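Local coordinates for protein iota-carrageenase (Alteromonas sp., PDB 1H80) that hydrolyses iota-carrageenan, a sulfated galactan of red algal cell walls, cutting its beta-1,4 linkages internally with inversion of anomeric configuration, at residues 55-68 / 75-89. Residues are numbered along the deposited sequence; the frame is centred on the assembly and turned at random.
Sequences GGTLLIPNGTYHFL and NVHIRVESDVIIKPT. With CA (calcium ion), chain C; NA (sodium ion), chain G.
N62 and E81 meet where two neighbouring coils of the right-handed parallel beta-helix turn the same corner, and they illustrate how such a fold keeps adjacent turns in step even where strand pairing lapses. Strands 56-60 and 76-80 pair in parallel, as do 64-67 and 85-88, but the register slips by one residue between them, and at that bend side chains take over from the backbone. E81 OE1 accepts N62 N at 2.8 Å through its anti lone pair, while both carboxylate oxygens clasp a sodium ion. In return N62 OD1 takes D83 N at 2.8 Å, the donor tilted 34° from the amide's carbonyl plane. N62 places its amide there with CG beside its own backbone N (chi1 -72°). The type I turn from E81 to V84 presents that N-H and also gives S82 O and OG to a calcium ion, whose site N118 and G119 help complete.

At the same bend Y65 OH donates to P61 O at 2.6 Å; P61 O lies in the plane of the Y65 ring, whereas the hydroxyl sits 43° out of the P61 carbonyl plane. V84 CG1 reaches the edge of that ring at Y65 CD2, 4.0 Å away. A valine here would probably leave P61 O without this hydroxyl donor and open a gap beside V84 CG1. Inside the coil, I60 CD1 lies 3.8 Å from I78 CG2. On the outward side K87 CB sits over a face of the H66 imidazole, 4.3 Å from the ring centroid, in a CH-pi contact.

Further out, helix 39-50 packs on L58 and F67, L42 touching both, consistent with a cap over the N-terminal end of the beta-helix. Just before that helix, D37 OD1 is hydrogen-bonded to T89 OG1, and D38 OD2 accepts H66 N.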
loop_
_atom_site.group_PDB
_atom_site.type_symbol
_atom_site.label_atom_id
_atom_site.label_comp_id
_atom_site.label_asym_id
_atom_site.label_seq_id
_atom_site.Cartn_x
_atom_site.Cartn_y
_atom_site.Cartn_z
ATOM N N GLY A 55 9.268 -23.884 17.340
ATOM C CA GLY A 55 8.423 -22.727 17.578
ATOM C C GLY A 55 7.089 -23.001 18.234
ATOM O O GLY A 55 6.935 -23.947 19.008
ATOM N N GLY A 56 6.109 -22.163 17.927
ATOM C CA GLY A 56 4.809 -22.351 18.530
ATOM C C GLY A 56 3.838 -21.252 18.186
ATOM O O GLY A 56 4.123 -20.377 17.366
ATOM N N THR A 57 2.677 -21.313 18.828
ATOM C CA THR A 57 1.619 -20.348 18.602
ATOM C C THR A 57 1.395 -19.496 19.834
ATOM O O THR A 57 1.505 -19.972 20.962
ATOM C CB THR A 57 0.296 -21.065 18.239
ATOM O OG1 THR A 57 0.471 -21.791 17.015
ATOM C CG2 THR A 57 -0.841 -20.062 18.069
ATOM N N LEU A 58 1.104 -18.223 19.607
ATOM C CA LEU A 58 0.809 -17.309 20.692
ATOM C C LEU A 58 -0.606 -16.812 20.464
ATOM O O LEU A 58 -0.930 -16.311 19.386
ATOM C CB LEU A 58 1.761 -16.113 20.685
ATOM C CG LEU A 58 1.403 -15.063 21.740
ATOM C CD1 LEU A 58 1.597 -15.651 23.135
ATOM C CD2 LEU A 58 2.273 -13.829 21.557
ATOM N N LEU A 59 -1.457 -16.968 21.467
ATOM C CA LEU A 59 -2.820 -16.494 21.346
ATOM C C LEU A 59 -2.930 -15.155 22.052
ATOM O O LEU A 59 -2.495 -15.024 23.191
ATOM C CB LEU A 59 -3.807 -17.467 21.999
ATOM C CG LEU A 59 -5.278 -17.037 21.920
ATOM C CD1 LEU A 59 -5.749 -17.065 20.468
ATOM C CD2 LEU A 59 -6.131 -17.966 22.759
ATOM N N ILE A 60 -3.470 -14.162 21.355
ATOM C CA ILE A 60 -3.707 -12.855 21.951
ATOM C C ILE A 60 -5.212 -12.903 22.178
ATOM O O ILE A 60 -6.000 -12.790 21.239
ATOM C CB ILE A 60 -3.350 -11.705 20.998
ATOM C CG1 ILE A 60 -1.844 -11.713 20.734
ATOM C CG2 ILE A 60 -3.769 -10.373 21.608
ATOM C CD1 ILE A 60 -1.360 -10.554 19.877
ATOM N N PRO A 61 -5.632 -13.099 23.436
ATOM C CA PRO A 61 -7.043 -13.185 23.808
ATOM C C PRO A 61 -7.789 -11.868 23.790
ATOM O O PRO A 61 -7.185 -10.799 23.834
ATOM C CB PRO A 61 -6.984 -13.801 25.199
ATOM C CG PRO A 61 -5.776 -13.149 25.771
ATOM C CD PRO A 61 -4.770 -13.195 24.629
ATOM N N ASN A 62 -9.111 -11.957 23.735
ATOM C CA ASN A 62 -9.943 -10.769 23.700
ATOM C C ASN A 62 -9.560 -9.744 24.753
ATOM O O ASN A 62 -9.329 -10.074 25.917
ATOM C CB ASN A 62 -11.414 -11.152 23.839
ATOM C CG ASN A 62 -11.944 -11.820 22.595
ATOM O OD1 ASN A 62 -11.548 -11.467 21.485
ATOM N ND2 ASN A 62 -12.847 -12.778 22.763
ATOM N N GLY A 63 -9.489 -8.496 24.313
ATOM C CA GLY A 63 -9.126 -7.399 25.185
ATOM C C GLY A 63 -8.520 -6.299 24.346
ATOM O O GLY A 63 -8.443 -6.415 23.119
ATOM N N THR A 64 -8.096 -5.225 25.000
ATOM C CA THR A 64 -7.488 -4.103 24.308
ATOM C C THR A 64 -6.030 -4.039 24.717
ATOM O O THR A 64 -5.704 -3.973 25.903
ATOM C CB THR A 64 -8.192 -2.785 24.666
ATOM O OG1 THR A 64 -9.549 -2.837 24.206
ATOM C CG2 THR A 64 -7.484 -1.608 24.010
ATOM N N TYR A 65 -5.150 -4.057 23.726
ATOM C CA TYR A 65 -3.721 -4.037 23.980
ATOM C C TYR A 65 -3.029 -2.872 23.322
ATOM O O TYR A 65 -3.442 -2.400 22.264
ATOM C CB TYR A 65 -3.092 -5.325 23.461
ATOM C CG TYR A 65 -3.739 -6.551 24.029
ATOM C CD1 TYR A 65 -3.331 -7.064 25.258
ATOM C CD2 TYR A 65 -4.796 -7.171 23.367
ATOM C CE1 TYR A 65 -3.962 -8.166 25.815
ATOM C CE2 TYR A 65 -5.433 -8.272 23.915
ATOM C CZ TYR A 65 -5.012 -8.762 25.139
ATOM O OH TYR A 65 -5.645 -9.843 25.697
ATOM N N HIS A 66 -1.961 -2.422 23.963
ATOM C CA HIS A 66 -1.158 -1.334 23.442
ATOM C C HIS A 66 0.224 -1.888 23.124
ATOM O O HIS A 66 0.931 -2.372 24.010
ATOM C CB HIS A 66 -1.065 -0.202 24.466
ATOM C CG HIS A 66 -2.347 0.548 24.644
ATOM N ND1 HIS A 66 -3.420 0.039 25.344
ATOM C CD2 HIS A 66 -2.747 1.750 24.166
ATOM C CE1 HIS A 66 -4.425 0.895 25.290
ATOM N NE2 HIS A 66 -4.042 1.942 24.582
ATOM N N PHE A 67 0.588 -1.840 21.845
ATOM C CA PHE A 67 1.881 -2.335 21.395
ATOM C C PHE A 67 2.578 -1.291 20.540
ATOM O O PHE A 67 1.931 -0.431 19.945
ATOM C CB PHE A 67 1.735 -3.573 20.497
ATOM C CG PHE A 67 1.001 -4.721 21.120
ATOM C CD1 PHE A 67 1.383 -5.232 22.355
ATOM C CD2 PHE A 67 -0.040 -5.339 20.431
ATOM C CE1 PHE A 67 0.738 -6.345 22.891
ATOM C CE2 PHE A 67 -0.688 -6.452 20.958
ATOM C CZ PHE A 67 -0.298 -6.956 22.188
ATOM N N LEU A 68 3.899 -1.396 20.470
ATOM C CA LEU A 68 4.695 -0.523 19.621
ATOM C C LEU A 68 6.114 -1.057 19.517
ATOM O O LEU A 68 6.702 -1.490 20.511
ATOM C CB LEU A 68 4.725 0.916 20.150
ATOM C CG LEU A 68 5.060 1.931 19.050
ATOM C CD1 LEU A 68 3.880 2.046 18.090
ATOM C CD2 LEU A 68 5.365 3.294 19.662
ATOM N N ASN A 75 9.594 -18.720 13.506
ATOM C CA ASN A 75 8.748 -19.782 14.014
ATOM C C ASN A 75 7.738 -19.365 15.066
ATOM O O ASN A 75 7.371 -20.151 15.935
ATOM C CB ASN A 75 9.633 -20.918 14.527
ATOM C CG ASN A 75 10.536 -21.465 13.440
ATOM O OD1 ASN A 75 10.064 -21.880 12.378
ATOM N ND2 ASN A 75 11.839 -21.463 13.694
ATOM N N VAL A 76 7.291 -18.119 14.971
ATOM C CA VAL A 76 6.292 -17.592 15.883
ATOM C C VAL A 76 5.021 -17.409 15.072
ATOM O O VAL A 76 5.031 -16.789 14.009
ATOM C CB VAL A 76 6.721 -16.241 16.482
ATOM C CG1 VAL A 76 5.602 -15.673 17.332
ATOM C CG2 VAL A 76 7.972 -16.435 17.329
ATOM N N HIS A 77 3.930 -17.966 15.575
ATOM C CA HIS A 77 2.653 -17.892 14.892
ATOM C C HIS A 77 1.631 -17.317 15.838
ATOM O O HIS A 77 1.207 -17.962 16.794
ATOM C CB HIS A 77 2.288 -19.292 14.410
ATOM C CG HIS A 77 3.291 -19.844 13.450
ATOM N ND1 HIS A 77 3.256 -19.565 12.102
ATOM C CD2 HIS A 77 4.436 -20.535 13.662
ATOM C CE1 HIS A 77 4.339 -20.054 11.524
ATOM N NE2 HIS A 77 5.071 -20.646 12.449
ATOM N N ILE A 78 1.264 -16.072 15.565
ATOM C CA ILE A 78 0.322 -15.351 16.396
ATOM C C ILE A 78 -1.102 -15.450 15.888
ATOM O O ILE A 78 -1.371 -15.257 14.702
ATOM C CB ILE A 78 0.739 -13.869 16.496
ATOM C CG1 ILE A 78 2.123 -13.778 17.147
ATOM C CG2 ILE A 78 -0.293 -13.079 17.292
ATOM C CD1 ILE A 78 2.716 -12.385 17.139
ATOM N N ARG A 79 -2.010 -15.781 16.800
ATOM C CA ARG A 79 -3.423 -15.876 16.477
ATOM C C ARG A 79 -4.118 -14.905 17.405
ATOM O O ARG A 79 -3.853 -14.870 18.608
ATOM C CB ARG A 79 -3.929 -17.307 16.673
ATOM C CG ARG A 79 -3.362 -18.270 15.629
ATOM C CD ARG A 79 -3.775 -17.850 14.216
ATOM N NE ARG A 79 -3.194 -18.696 13.173
ATOM C CZ ARG A 79 -1.969 -18.561 12.667
ATOM N NH1 ARG A 79 -1.149 -17.601 13.091
ATOM N NH2 ARG A 79 -1.561 -19.400 11.725
ATOM N N VAL A 80 -5.010 -14.109 16.837
ATOM C CA VAL A 80 -5.700 -13.082 17.601
ATOM C C VAL A 80 -7.198 -13.310 17.685
ATOM O O VAL A 80 -7.860 -13.493 16.669
ATOM C CB VAL A 80 -5.436 -11.707 16.957
ATOM C CG1 VAL A 80 -5.960 -10.602 17.849
ATOM C CG2 VAL A 80 -3.945 -11.538 16.688
ATOM N N GLU A 81 -7.748 -13.293 18.895
ATOM C CA GLU A 81 -9.183 -13.501 19.021
ATOM C C GLU A 81 -9.963 -12.377 18.348
ATOM O O GLU A 81 -9.472 -11.256 18.198
ATOM C CB GLU A 81 -9.580 -13.684 20.486
ATOM C CG GLU A 81 -9.019 -14.981 21.058
ATOM C CD GLU A 81 -9.703 -15.424 22.338
ATOM O OE1 GLU A 81 -9.855 -14.594 23.253
ATOM O OE2 GLU A 81 -10.082 -16.613 22.430
ATOM N N SER A 82 -11.184 -12.697 17.943
ATOM C CA SER A 82 -12.030 -11.788 17.180
ATOM C C SER A 82 -12.504 -10.466 17.772
ATOM O O SER A 82 -12.915 -9.575 17.023
ATOM C CB SER A 82 -13.238 -12.564 16.655
ATOM O OG SER A 82 -13.946 -11.808 15.692
ATOM N N ASP A 83 -12.467 -10.324 19.093
ATOM C CA ASP A 83 -12.908 -9.071 19.702
ATOM C C ASP A 83 -11.730 -8.245 20.189
ATOM O O ASP A 83 -11.899 -7.248 20.891
ATOM C CB ASP A 83 -13.869 -9.346 20.860
ATOM C CG ASP A 83 -15.166 -9.976 20.397
ATOM O OD1 ASP A 83 -15.761 -9.457 19.427
ATOM O OD2 ASP A 83 -15.595 -10.983 21.002
ATOM N N VAL A 84 -10.529 -8.658 19.805
ATOM C CA VAL A 84 -9.329 -7.947 20.209
ATOM C C VAL A 84 -9.219 -6.590 19.535
ATOM O O VAL A 84 -9.594 -6.420 18.377
ATOM C CB VAL A 84 -8.060 -8.758 19.872
ATOM C CG1 VAL A 84 -6.809 -7.878 20.016
ATOM C CG2 VAL A 84 -7.960 -9.952 20.803
ATOM N N ILE A 85 -8.722 -5.619 20.290
ATOM C CA ILE A 85 -8.499 -4.283 19.771
ATOM C C ILE A 85 -7.045 -3.990 20.091
ATOM O O ILE A 85 -6.617 -4.105 21.242
ATOM C CB ILE A 85 -9.385 -3.229 20.457
ATOM C CG1 ILE A 85 -10.858 -3.510 20.156
ATOM C CG2 ILE A 85 -8.996 -1.840 19.963
ATOM C CD1 ILE A 85 -11.822 -2.604 20.897
ATOM N N ILE A 86 -6.277 -3.662 19.061
ATOM C CA ILE A 86 -4.872 -3.344 19.240
ATOM C C ILE A 86 -4.666 -1.877 18.909
ATOM O O ILE A 86 -5.070 -1.403 17.848
ATOM C CB ILE A 86 -3.979 -4.215 18.328
ATOM C CG1 ILE A 86 -3.966 -5.653 18.849
ATOM C CG2 ILE A 86 -2.566 -3.654 18.287
ATOM C CD1 ILE A 86 -3.244 -6.636 17.939
ATOM N N LYS A 87 -4.045 -1.162 19.837
ATOM C CA LYS A 87 -3.776 0.260 19.659
ATOM C C LYS A 87 -2.287 0.515 19.815
ATOM O O LYS A 87 -1.591 -0.219 20.510
ATOM C CB LYS A 87 -4.538 1.080 20.704
ATOM C CG LYS A 87 -6.046 0.948 20.633
ATOM C CD LYS A 87 -6.704 1.806 21.699
ATOM C CE LYS A 87 -8.209 1.814 21.556
ATOM N NZ LYS A 87 -8.830 2.770 22.514
ATOM N N PRO A 88 -1.772 1.566 19.163
ATOM C CA PRO A 88 -0.344 1.866 19.276
ATOM C C PRO A 88 -0.012 2.557 20.594
ATOM O O PRO A 88 -0.687 3.508 20.996
ATOM C CB PRO A 88 -0.087 2.764 18.074
ATOM C CG PRO A 88 -1.377 3.513 17.946
ATOM C CD PRO A 88 -2.418 2.430 18.158
ATOM N N THR A 89 1.020 2.066 21.267
ATOM C CA THR A 89 1.443 2.661 22.525
ATOM C C THR A 89 2.022 4.024 22.193
ATOM O O THR A 89 2.737 4.173 21.204
ATOM C CB THR A 89 2.529 1.822 23.200
ATOM O OG1 THR A 89 2.047 0.488 23.390
ATOM C CG2 THR A 89 2.898 2.418 24.553
HETATM CA CA CA C . -14.164 -9.389 15.061
HETATM NA NA NA G . -10.719 -16.386 24.677
HETATM O O HOH W 1 -15.828 -9.591 16.685
HETATM O O HOH W 2 -13.523 -7.106 15.616
HETATM O O HOH W 3 -16.233 -8.021 14.404
HETATM O O HOH W 4 -14.109 -8.122 12.861
HETATM O O HOH W 5 -11.213 -14.441 25.761
#